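Local coordinates for Ketoacyl_synth_N domain-containing protein (Photorhabdus luminescens subsp. laumondii, PDB 6SMO), which probably takes part in the condensation chemistry of beta-ketoacyl synthases and lines a pocket that holds a bound polyketone aldehyde, at residues T21-K24 with S25-Q29; N60-R63 with R64-E68; M79-A83 with S84-V88; F251-D254 with K255-N259; I304-R307 with P308-N312. One frame throughout, in Å; residues are numbered along the deposited sequence.

Contact 1 (T21-K24 with S25-Q29); sequences TAIK and SKVIQ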
# COMPACT_ATOMS: atom_id res chain seq x y z
N THR C 21 -16.56 -18.87 15.94
CA THR C 21 -17.48 -19.97 16.35
C THR C 21 -18.93 -19.60 16.00
O THR C 21 -19.68 -20.51 15.60
CB THR C 21 -17.33 -20.30 17.84
OG1 THR C 21 -17.44 -19.09 18.59
CG2 THR C 21 -16.03 -20.99 18.16
N ALA C 22 -19.30 -18.32 16.16
CA ALA C 22 -20.65 -17.78 15.86
C ALA C 22 -20.91 -17.81 14.35
O ALA C 22 -22.04 -18.15 13.96
CB ALA C 22 -20.79 -16.39 16.42
N ILE C 23 -19.90 -17.48 13.54
CA ILE C 23 -19.98 -17.45 12.05
C ILE C 23 -20.09 -18.89 11.53
O ILE C 23 -20.98 -19.15 10.70
CB ILE C 23 -18.77 -16.70 11.43
CG1 ILE C 23 -18.71 -15.24 11.87
CG2 ILE C 23 -18.78 -16.82 9.91
CD1 ILE C 23 -17.35 -14.61 11.74
N LYS C 24 -19.21 -19.78 12.01
CA LYS C 24 -19.10 -21.19 11.54
C LYS C 24 -20.41 -21.95 11.82
O LYS C 24 -20.83 -22.72 10.94
CB LYS C 24 -17.91 -21.90 12.19
CG LYS C 24 -17.51 -23.21 11.52
CD LYS C 24 -16.20 -23.78 12.04
CE LYS C 24 -16.34 -24.53 13.35
NZ LYS C 24 -16.88 -25.89 13.14
N SER C 25 -21.02 -21.72 12.98
CA SER C 25 -22.29 -22.37 13.42
C SER C 25 -23.46 -21.91 12.53
O SER C 25 -24.37 -22.72 12.31
CB SER C 25 -22.57 -22.09 14.88
OG SER C 25 -22.68 -20.70 15.12
N LYS C 26 -23.42 -20.66 12.05
CA LYS C 26 -24.50 -20.05 11.23
C LYS C 26 -24.45 -20.59 9.80
O LYS C 26 -25.51 -20.98 9.28
CB LYS C 26 -24.39 -18.52 11.23
CG LYS C 26 -25.64 -17.78 10.76
CD LYS C 26 -26.75 -17.73 11.79
CE LYS C 26 -27.97 -16.99 11.31
NZ LYS C 26 -29.02 -16.92 12.35
N VAL C 27 -23.26 -20.61 9.18
CA VAL C 27 -23.06 -21.02 7.76
C VAL C 27 -23.39 -22.50 7.59
O VAL C 27 -23.97 -22.85 6.54
CB VAL C 27 -21.65 -20.69 7.24
CG1 VAL C 27 -21.40 -19.18 7.20
CG2 VAL C 27 -20.55 -21.39 8.02
N ILE C 28 -23.06 -23.34 8.57
CA ILE C 28 -23.38 -24.81 8.58
C ILE C 28 -24.90 -24.97 8.62
O ILE C 28 -25.42 -25.83 7.88
CB ILE C 28 -22.68 -25.54 9.74
CG1 ILE C 28 -21.16 -25.59 9.55
CG2 ILE C 28 -23.26 -26.94 9.94
CD1 ILE C 28 -20.38 -25.96 10.79
N GLN C 29 -25.59 -24.18 9.45
CA GLN C 29 -27.07 -24.19 9.60
C GLN C 29 -27.73 -23.81 8.27
O GLN C 29 -28.73 -24.45 7.91
CB GLN C 29 -27.51 -23.23 10.72
CG GLN C 29 -28.96 -23.41 11.13
CD GLN C 29 -29.37 -22.47 12.24
OE1 GLN C 29 -28.97 -21.31 12.28
NE2 GLN C 29 -30.18 -22.96 13.16

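Contact 2 (N60-R63 with R64-E68); sequences NRLR and RKIDE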
# COMPACT_ATOMS: atom_id res chain seq x y z
N ASN C 60 -10.16 5.55 22.99
CA ASN C 60 -10.89 6.67 22.32
C ASN C 60 -9.92 7.58 21.55
O ASN C 60 -10.35 8.12 20.52
CB ASN C 60 -11.73 7.48 23.31
CG ASN C 60 -13.09 6.87 23.58
OD1 ASN C 60 -13.61 6.09 22.78
ND2 ASN C 60 -13.68 7.22 24.71
N ARG C 61 -8.68 7.74 22.03
CA ARG C 61 -7.65 8.59 21.37
C ARG C 61 -7.38 8.05 19.96
O ARG C 61 -7.47 8.84 19.00
CB ARG C 61 -6.35 8.66 22.18
CG ARG C 61 -5.44 9.81 21.80
CD ARG C 61 -4.23 9.95 22.71
NE ARG C 61 -3.49 11.18 22.48
CZ ARG C 61 -2.46 11.60 23.21
NH1 ARG C 61 -2.04 10.89 24.25
NH2 ARG C 61 -1.85 12.73 22.91
N LEU C 62 -7.08 6.75 19.86
CA LEU C 62 -6.72 6.06 18.59
C LEU C 62 -7.96 5.91 17.69
O LEU C 62 -7.83 6.12 16.47
CB LEU C 62 -6.12 4.68 18.91
CG LEU C 62 -5.79 3.80 17.71
CD1 LEU C 62 -4.83 4.50 16.76
CD2 LEU C 62 -5.20 2.47 18.17
N ARG C 63 -9.12 5.56 18.27
CA ARG C 63 -10.37 5.28 17.52
C ARG C 63 -10.84 6.55 16.80
O ARG C 63 -11.41 6.43 15.70
CB ARG C 63 -11.48 4.76 18.44
CG ARG C 63 -12.58 4.02 17.70
CD ARG C 63 -13.83 3.76 18.52
NE ARG C 63 -14.59 2.66 17.94
CZ ARG C 63 -15.29 2.72 16.81
NH1 ARG C 63 -15.94 1.65 16.38
NH2 ARG C 63 -15.36 3.84 16.11
N ARG C 64 -10.61 7.72 17.42
CA ARG C 64 -10.98 9.06 16.89
C ARG C 64 -10.38 9.28 15.50
O ARG C 64 -11.06 9.90 14.66
CB ARG C 64 -10.47 10.16 17.84
CG ARG C 64 -11.35 11.40 17.90
CD ARG C 64 -10.55 12.66 18.17
NE ARG C 64 -10.03 13.23 16.93
CZ ARG C 64 -10.75 13.92 16.05
NH1 ARG C 64 -10.17 14.39 14.95
NH2 ARG C 64 -12.04 14.16 16.26
N LYS C 65 -9.16 8.77 15.26
CA LYS C 65 -8.29 9.17 14.12
C LYS C 65 -8.13 8.03 13.10
O LYS C 65 -7.27 8.18 12.21
CB LYS C 65 -6.91 9.62 14.64
CG LYS C 65 -6.15 8.60 15.49
CD LYS C 65 -4.86 9.13 16.06
CE LYS C 65 -5.06 9.95 17.32
NZ LYS C 65 -3.89 10.81 17.61
N ILE C 66 -8.94 6.97 13.19
CA ILE C 66 -8.89 5.81 12.23
C ILE C 66 -10.30 5.54 11.69
O ILE C 66 -11.28 5.80 12.41
CB ILE C 66 -8.28 4.56 12.89
CG1 ILE C 66 -9.14 4.01 14.03
CG2 ILE C 66 -6.85 4.84 13.33
CD1 ILE C 66 -8.64 2.72 14.63
N ASP C 67 -10.37 5.02 10.46
CA ASP C 67 -11.63 4.61 9.77
C ASP C 67 -12.07 3.25 10.31
O ASP C 67 -11.24 2.57 10.94
CB ASP C 67 -11.43 4.58 8.25
CG ASP C 67 -12.73 4.44 7.47
OD1 ASP C 67 -13.35 5.47 7.18
OD2 ASP C 67 -13.10 3.29 7.16
N GLU C 68 -13.32 2.87 10.05
CA GLU C 68 -13.97 1.63 10.58
C GLU C 68 -13.30 0.37 10.02
O GLU C 68 -13.36 -0.66 10.72
CB GLU C 68 -15.47 1.64 10.27
CG GLU C 68 -16.25 2.65 11.09
CD GLU C 68 -16.22 2.42 12.59
OE1 GLU C 68 -16.40 1.26 13.02
OE2 GLU C 68 -16.02 3.40 13.34

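Contact 3 (M79-A83 with S84-V88); sequences MALKA and SRLDV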
# COMPACT_ATOMS: atom_id res chain seq x y z
N MET C 79 -8.44 -11.13 18.28
CA MET C 79 -9.14 -12.43 18.44
C MET C 79 -8.24 -13.57 17.95
O MET C 79 -8.19 -14.61 18.64
CB MET C 79 -10.46 -12.45 17.64
CG MET C 79 -11.55 -11.61 18.27
SD MET C 79 -12.97 -11.38 17.16
CE MET C 79 -13.90 -10.16 18.09
N ALA C 80 -7.55 -13.38 16.82
CA ALA C 80 -6.67 -14.37 16.17
C ALA C 80 -5.44 -14.65 17.05
O ALA C 80 -5.07 -15.83 17.18
CB ALA C 80 -6.27 -13.88 14.80
N LEU C 81 -4.83 -13.60 17.62
CA LEU C 81 -3.63 -13.70 18.49
C LEU C 81 -3.99 -14.38 19.82
O LEU C 81 -3.13 -15.09 20.37
CB LEU C 81 -3.04 -12.31 18.74
CG LEU C 81 -2.24 -11.70 17.58
CD1 LEU C 81 -1.94 -10.24 17.84
CD2 LEU C 81 -0.96 -12.48 17.33
N LYS C 82 -5.22 -14.17 20.31
CA LYS C 82 -5.71 -14.74 21.59
C LYS C 82 -5.92 -16.25 21.43
O LYS C 82 -5.63 -16.99 22.38
CB LYS C 82 -7.00 -14.05 22.05
CG LYS C 82 -7.13 -13.85 23.55
CD LYS C 82 -6.30 -12.70 24.08
CE LYS C 82 -6.37 -12.55 25.58
NZ LYS C 82 -5.67 -11.32 26.04
N ALA C 83 -6.42 -16.67 20.26
CA ALA C 83 -6.67 -18.08 19.89
C ALA C 83 -5.34 -18.83 19.72
O ALA C 83 -5.29 -20.02 20.08
CB ALA C 83 -7.51 -18.15 18.64
N SER C 84 -4.32 -18.15 19.18
CA SER C 84 -2.97 -18.72 18.91
C SER C 84 -2.21 -18.94 20.23
O SER C 84 -1.33 -19.82 20.26
CB SER C 84 -2.18 -17.84 17.97
OG SER C 84 -1.85 -16.60 18.59
N ARG C 85 -2.53 -18.15 21.27
CA ARG C 85 -1.93 -18.22 22.63
C ARG C 85 -0.45 -17.81 22.56
O ARG C 85 0.35 -18.36 23.35
CB ARG C 85 -2.10 -19.62 23.23
CG ARG C 85 -3.54 -20.10 23.30
CD ARG C 85 -3.65 -21.57 23.63
NE ARG C 85 -5.03 -22.05 23.58
CZ ARG C 85 -5.40 -23.32 23.73
NH1 ARG C 85 -6.69 -23.64 23.67
NH2 ARG C 85 -4.51 -24.27 23.94
N LEU C 86 -0.11 -16.87 21.67
CA LEU C 86 1.27 -16.32 21.52
C LEU C 86 1.57 -15.37 22.68
O LEU C 86 0.72 -14.50 22.96
CB LEU C 86 1.39 -15.59 20.18
CG LEU C 86 1.64 -16.47 18.95
CD1 LEU C 86 1.33 -15.71 17.67
CD2 LEU C 86 3.07 -16.99 18.93
N ASP C 87 2.72 -15.53 23.33
CA ASP C 87 3.26 -14.57 24.33
C ASP C 87 3.84 -13.38 23.56
O ASP C 87 5.06 -13.37 23.29
CB ASP C 87 4.27 -15.25 25.26
CG ASP C 87 4.46 -14.54 26.59
OD1 ASP C 87 4.35 -13.30 26.63
OD2 ASP C 87 4.70 -15.25 27.60
N VAL C 88 2.98 -12.42 23.20
CA VAL C 88 3.27 -11.31 22.23
C VAL C 88 4.42 -10.44 22.75
O VAL C 88 5.18 -9.93 21.90
CB VAL C 88 2.00 -10.48 21.93
CG1 VAL C 88 1.55 -9.65 23.12
CG2 VAL C 88 2.18 -9.60 20.71

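Contact 4 (F251-D254 with K255-N259); sequences FAPD and KNTRN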
# COMPACT_ATOMS: atom_id res chain seq x y z
N PHE C 251 -3.28 -14.92 -13.76
CA PHE C 251 -4.20 -13.99 -14.47
C PHE C 251 -4.63 -14.62 -15.79
O PHE C 251 -3.88 -15.46 -16.34
CB PHE C 251 -3.51 -12.64 -14.68
CG PHE C 251 -4.45 -11.52 -15.05
CD1 PHE C 251 -5.17 -10.85 -14.06
CD2 PHE C 251 -4.63 -11.13 -16.37
CE1 PHE C 251 -6.04 -9.82 -14.39
CE2 PHE C 251 -5.50 -10.10 -16.70
CZ PHE C 251 -6.20 -9.45 -15.71
N ALA C 252 -5.80 -14.22 -16.29
CA ALA C 252 -6.41 -14.68 -17.56
C ALA C 252 -6.89 -13.47 -18.36
O ALA C 252 -7.96 -12.93 -18.07
CB ALA C 252 -7.53 -15.64 -17.28
N PRO C 253 -6.12 -12.98 -19.36
CA PRO C 253 -6.55 -11.83 -20.16
C PRO C 253 -7.77 -12.10 -21.05
O PRO C 253 -8.47 -11.16 -21.35
CB PRO C 253 -5.31 -11.51 -21.03
CG PRO C 253 -4.55 -12.82 -21.09
CD PRO C 253 -4.79 -13.47 -19.75
N ASP C 254 -8.00 -13.36 -21.44
CA ASP C 254 -9.12 -13.78 -22.33
C ASP C 254 -9.70 -15.12 -21.86
O ASP C 254 -9.15 -15.70 -20.90
CB ASP C 254 -8.67 -13.84 -23.79
CG ASP C 254 -7.57 -14.85 -24.07
OD1 ASP C 254 -6.76 -15.11 -23.16
OD2 ASP C 254 -7.54 -15.38 -25.20
N LYS C 255 -10.78 -15.58 -22.51
CA LYS C 255 -11.54 -16.80 -22.15
C LYS C 255 -10.72 -18.07 -22.45
O LYS C 255 -10.96 -19.09 -21.78
CB LYS C 255 -12.87 -16.85 -22.92
CG LYS C 255 -13.92 -15.84 -22.46
CD LYS C 255 -15.24 -15.96 -23.19
CE LYS C 255 -16.32 -15.07 -22.61
NZ LYS C 255 -17.58 -15.17 -23.37
N ASN C 256 -9.81 -18.01 -23.42
CA ASN C 256 -8.99 -19.17 -23.87
C ASN C 256 -8.02 -19.57 -22.75
O ASN C 256 -8.01 -20.76 -22.39
CB ASN C 256 -8.25 -18.87 -25.18
CG ASN C 256 -9.18 -18.63 -26.35
OD1 ASN C 256 -9.08 -17.61 -27.03
ND2 ASN C 256 -10.10 -19.56 -26.58
N THR C 257 -7.26 -18.61 -22.21
CA THR C 257 -6.26 -18.82 -21.13
C THR C 257 -6.96 -19.12 -19.80
O THR C 257 -6.35 -19.81 -18.96
CB THR C 257 -5.33 -17.60 -20.99
OG1 THR C 257 -6.14 -16.44 -20.80
CG2 THR C 257 -4.43 -17.41 -22.19
N ARG C 258 -8.19 -18.62 -19.62
CA ARG C 258 -9.02 -18.78 -18.39
C ARG C 258 -9.09 -20.26 -18.00
O ARG C 258 -8.77 -20.58 -16.84
CB ARG C 258 -10.42 -18.20 -18.62
CG ARG C 258 -11.37 -18.33 -17.44
CD ARG C 258 -12.80 -18.02 -17.83
NE ARG C 258 -13.29 -18.93 -18.85
CZ ARG C 258 -14.42 -18.79 -19.54
NH1 ARG C 258 -14.76 -19.69 -20.45
NH2 ARG C 258 -15.22 -17.75 -19.32
N ASN C 259 -9.50 -21.12 -18.94
CA ASN C 259 -9.71 -22.58 -18.72
C ASN C 259 -8.37 -23.27 -18.45
O ASN C 259 -8.35 -24.23 -17.65
CB ASN C 259 -10.44 -23.23 -19.90
CG ASN C 259 -11.89 -22.81 -20.01
OD1 ASN C 259 -12.29 -21.77 -19.49
ND2 ASN C 259 -12.70 -23.61 -20.69

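Contact 5 (I304-R307 with P308-N312); sequences INLR and PYLDN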
# COMPACT_ATOMS: atom_id res chain seq x y z
N ILE C 304 -18.72 -27.00 -2.53
CA ILE C 304 -19.47 -26.26 -1.47
C ILE C 304 -19.30 -24.76 -1.71
O ILE C 304 -18.16 -24.27 -1.64
CB ILE C 304 -19.00 -26.70 -0.06
CG1 ILE C 304 -19.52 -28.09 0.28
CG2 ILE C 304 -19.40 -25.67 0.99
CD1 ILE C 304 -18.84 -28.74 1.47
N ASN C 305 -20.41 -24.06 -1.99
CA ASN C 305 -20.46 -22.60 -2.24
C ASN C 305 -20.94 -21.90 -0.96
O ASN C 305 -22.06 -22.20 -0.51
CB ASN C 305 -21.38 -22.26 -3.42
CG ASN C 305 -21.27 -20.82 -3.88
OD1 ASN C 305 -20.48 -20.05 -3.34
ND2 ASN C 305 -22.07 -20.45 -4.86
N LEU C 306 -20.11 -21.00 -0.40
CA LEU C 306 -20.41 -20.24 0.84
C LEU C 306 -20.81 -18.80 0.51
O LEU C 306 -21.13 -18.05 1.46
CB LEU C 306 -19.18 -20.25 1.76
CG LEU C 306 -18.64 -21.62 2.17
CD1 LEU C 306 -17.49 -21.46 3.15
CD2 LEU C 306 -19.73 -22.49 2.78
N ARG C 307 -20.80 -18.41 -0.77
CA ARG C 307 -20.97 -17.00 -1.21
C ARG C 307 -22.41 -16.53 -1.02
O ARG C 307 -22.63 -15.37 -0.67
CB ARG C 307 -20.51 -16.81 -2.66
CG ARG C 307 -20.25 -15.36 -3.04
CD ARG C 307 -19.15 -14.69 -2.23
NE ARG C 307 -17.88 -15.41 -2.30
CZ ARG C 307 -17.24 -15.98 -1.28
NH1 ARG C 307 -16.09 -16.60 -1.50
NH2 ARG C 307 -17.71 -15.92 -0.05
N PRO C 308 -23.45 -17.37 -1.24
CA PRO C 308 -24.83 -16.96 -0.96
C PRO C 308 -25.07 -16.59 0.51
O PRO C 308 -25.90 -15.74 0.77
CB PRO C 308 -25.68 -18.18 -1.35
CG PRO C 308 -24.80 -18.96 -2.30
CD PRO C 308 -23.39 -18.73 -1.80
N TYR C 309 -24.34 -17.24 1.43
CA TYR C 309 -24.50 -17.11 2.90
C TYR C 309 -23.60 -15.98 3.43
O TYR C 309 -24.09 -15.17 4.24
CB TYR C 309 -24.20 -18.44 3.60
CG TYR C 309 -24.83 -19.65 2.94
CD1 TYR C 309 -26.18 -19.68 2.65
CD2 TYR C 309 -24.06 -20.75 2.61
CE1 TYR C 309 -26.76 -20.79 2.05
CE2 TYR C 309 -24.63 -21.87 2.01
CZ TYR C 309 -25.98 -21.89 1.72
OH TYR C 309 -26.54 -22.98 1.13
N LEU C 310 -22.37 -15.91 2.91
CA LEU C 310 -21.36 -14.93 3.37
C LEU C 310 -21.40 -13.62 2.58
O LEU C 310 -20.84 -12.65 3.07
CB LEU C 310 -19.97 -15.58 3.28
CG LEU C 310 -19.71 -16.72 4.25
CD1 LEU C 310 -18.35 -17.34 4.00
CD2 LEU C 310 -19.81 -16.24 5.69
N ASP C 311 -21.87 -13.63 1.33
CA ASP C 311 -22.01 -12.44 0.43
C ASP C 311 -20.67 -12.00 -0.18
O ASP C 311 -19.64 -12.59 0.13
CB ASP C 311 -22.85 -11.29 1.00
CG ASP C 311 -24.08 -11.71 1.78
OD1 ASP C 311 -24.97 -12.32 1.18
OD2 ASP C 311 -24.11 -11.43 2.98
N ASN C 312 -20.69 -10.95 -0.98
CA ASN C 312 -19.43 -10.46 -1.59
C ASN C 312 -18.80 -9.49 -0.60
O ASN C 312 -19.43 -8.48 -0.29
CB ASN C 312 -19.69 -9.82 -2.95
CG ASN C 312 -18.43 -9.54 -3.72
OD1 ASN C 312 -17.37 -10.05 -3.39
ND2 ASN C 312 -18.53 -8.74 -4.76

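Contact 1 (T21-K24 with S25-Q29)
Ser25 makes the shortest polar contacts of this helical turn: its OG lies 2.9 Å from Ala22 O and 3.0 Å from Thr21 O. The first torsion, 60°, sets OG between the backbone N and the carbonyl carbon, and from there it folds back over the preceding turn. The backbone supplies the rest of the polar network. Val27 N donates to Ile23 O at 3.1 Å with an N-H...O angle of 161°. Ser25 N donates to Thr21 O at 3.2 Å; that oxygen thus has the amide N and OG of the serine near it. The bond from Ile28 N to Lys24 O is weak, at 3.3 Å. Packing follows the i to i+4 spacing. Lys24 and Ile28 lie side by side and point the same way, with Lys24 CG 4.0 Å from Ile28 CD1; beyond them Phe328 makes a cation-pi contact with the lysine and also touches Ile28. Lys24 NZ gives a further weak bond to Ser332 O. On the buried face, Ile23 CG2 comes within 4.4 Å of Val27 CG1, and both side chains rest on Leu324 of helix 319-329. Helix 20-31 is therefore amphipathic here: a serine hydroxyl draws on backbone carbonyls on the solvent side, while branched aliphatic groups and the lysine's methylenes serve the face turned to its neighbour helix.

Contact 2 (N60-R63 with R64-E68)
Asn60 O accepts from Arg64 N at 3.1 Å, the i to i+4 bond that closes the short helix 60-63; a type I beta turn from Arg63 to Ile66 then leads the chain out, and Asp67 follows as N-cap of helix 68-84. At Arg61 the Lys65 chain, bent at chi3, runs back alongside the carbonyl group. The charged ends of both residues are engaged beyond the turn: Arg61 NE and Lys65 NZ form salt bridges with acidic side chains on the chain of another protein, as does Arg64 NH1, and Tyr128 OH also binds Lys65 NZ. This edge of the turn thus belongs to a subunit interface. Leu62 contributes twice. Its O accepts from Lys65 N at 3.2 Å, and its CD1 meets Ile66 CG2 at 4.0 Å. That isoleucine is buried, with Gln141 of helix 137-146 and Val71 and Ile74 of helix 68-84 around it. Arg63, CG opposite its N (chi1 -160°) and chain extended as far as NE, spans the turn to the first residue of the next helix, Glu68, whose chain bends at chi2 to meet it. The guanidinium and carboxylate planes are 30° apart. NH1 of Arg63 makes a weak bond to Glu68 OE1, whereas Arg63 NH2 reaches the syn lone pair of Glu68 OE2 at 2.9 Å.

Contact 3 (M79-A83 with S84-V88)
Ser84 and Leu81 share the shortest hydrogen bond at the end of helix 68-84: Ser84 OG donates to Leu81 O at 2.7 Å. The hydroxyl approaches from above the carbonyl plane, at a C=O...O angle of 111°. A chi1 of 68° makes this possible, since it turns OG back toward the helix carbonyls. Two backbone bonds go with it. Ser84 N binds Ala80 O at 3.2 Å in the regular i to i+4 pattern, while Arg85 N reaches Leu81 O at 3.2 Å only weakly, its N-H...O angle having fallen to 132°. Leu81 O therefore takes both the serine hydroxyl and the last, bent amide bond. Arg85 then leaves helical geometry with a positive phi, and the chain turns away from the helix axis. The apolar part depends on that turn. It brings Leu86 back beside the helix, where the two leucine side chains cross obliquely and Leu81 CD2 meets Leu86 CD1 at 4.0 Å. Among the neighbouring elements, Ala80, Ser84 and Leu86 all touch Val226 of strand 218-229, and Ser84 also touches Thr8 of strand 5-13. Leu81 packs against Tyr146 of helix 137-146. Arg236 NH1 bonds to Ser84 O, so the helix end rests between the sheet, helix 137-146 and the loop after helix 230-235.

Contact 4 (F251-D254 with K255-N259)
Thr257 OG1 sits between two oxygens of Asp254, 2.8 Å from Asp254 OD1 and 3.1 Å from Asp254 O. Both residues hold the polar atom or branch between backbone N and carbonyl carbon (chi1 62° for Asp254, 55° for Thr257), which brings OD1 and OG1 together while the two side chains cross at about a right angle. Asp254 occupies the N-cap position of helix 255-261, and Thr257 is the third residue of its first turn. Asp254 O also receives a weak bond from Arg258 N at 3.3 Å, the opening i to i+4 bond. Beside this polar group the Pro253 ring lies crosswise to Thr257, and Ala252 CB touches Arg258 CA at 3.6 Å. One shell further out, Arg258 NE donates to Asn259 OD1 at 3.1 Å, in the guanidinium plane, and Lys255 CG lies over the rim of one guanidinium face. The turn follows strand 242-251; Ala252 is hydrogen-bonded through its backbone to Gly361, Phe251 and Pro253 pack on a neighbouring subunit, the PKS_KS domain-containing protein, and Arg258 and Asn259 lean on Ile289 of helix 286-296.

Contact 5 (I304-R307 with P308-N312)
A short helical turn, 307-310, opens after strand 302-304 with an Asx turn at Asn305 and its first main-chain bond between Leu306 and Leu310. Leu310 N donates to Leu306 O at 2.9 Å. Just before it, the side chain of Asn305 caps the turn: OD1 accepts from Arg307 N at 3.1 Å, the donor standing above the amide's carbonyl plane. Its CG lies opposite the backbone N (chi1 -170°), which carries the amide forward over the start of the helix, where OD1 also lies 3.5 Å from Pro308 CD. The proline has no amide hydrogen to offer, and within the first turn it needs none. At the other end Asp311 N reaches Arg307 O at 2.8 Å as Asp311 leaves helical geometry with a phi of 77°. Leu306 and Leu310 pack together, Leu306 CB being 3.8 Å from Leu310 CD1. Arg307 bends at chi2 and chi3 so that its end crosses Leu310 at about a right angle; Leu310 CB lies 4.0 Å from Arg307 NH2, at the guanidinium edge. The arginine's outward polar contacts are modest, a weak bond from NE to Asp280 O and a long, weak ion pair from NH1 to Asp321 OD2. Asp311 has a firmer partner, its OD2 forming a salt bridge with Arg47 NH2. Of the surrounding elements, Ile304 pairs with Phe277 of strand 275-278, Tyr309 lies on Lys30 and Leu31 of helix 20-31, and Leu310 O bonds to His14 just after strand 5-13.

In the fold
All five contacts are local and come in series along the chain; none encloses or crosses another. Contact 1 belongs to the interior of helix 20-31. Contact 2 closes the turn between helices 60-63 and 68-84, and contact 3 ends the latter helix, with about 23 Å between their centres. Contact 4 starts helix 255-261 on the opposite side of the chain's centre from contacts 2 and 3. Contact 5 follows strand 302-304. Distant in sequence, contacts 1 and 5 nevertheless meet: Val27 CG1 lies 3.7 Å from Leu310 CD2, tying the early helix to the later turn. In contact 2 the side chain of Ile66 lies about 12 Å from the bound polyketone.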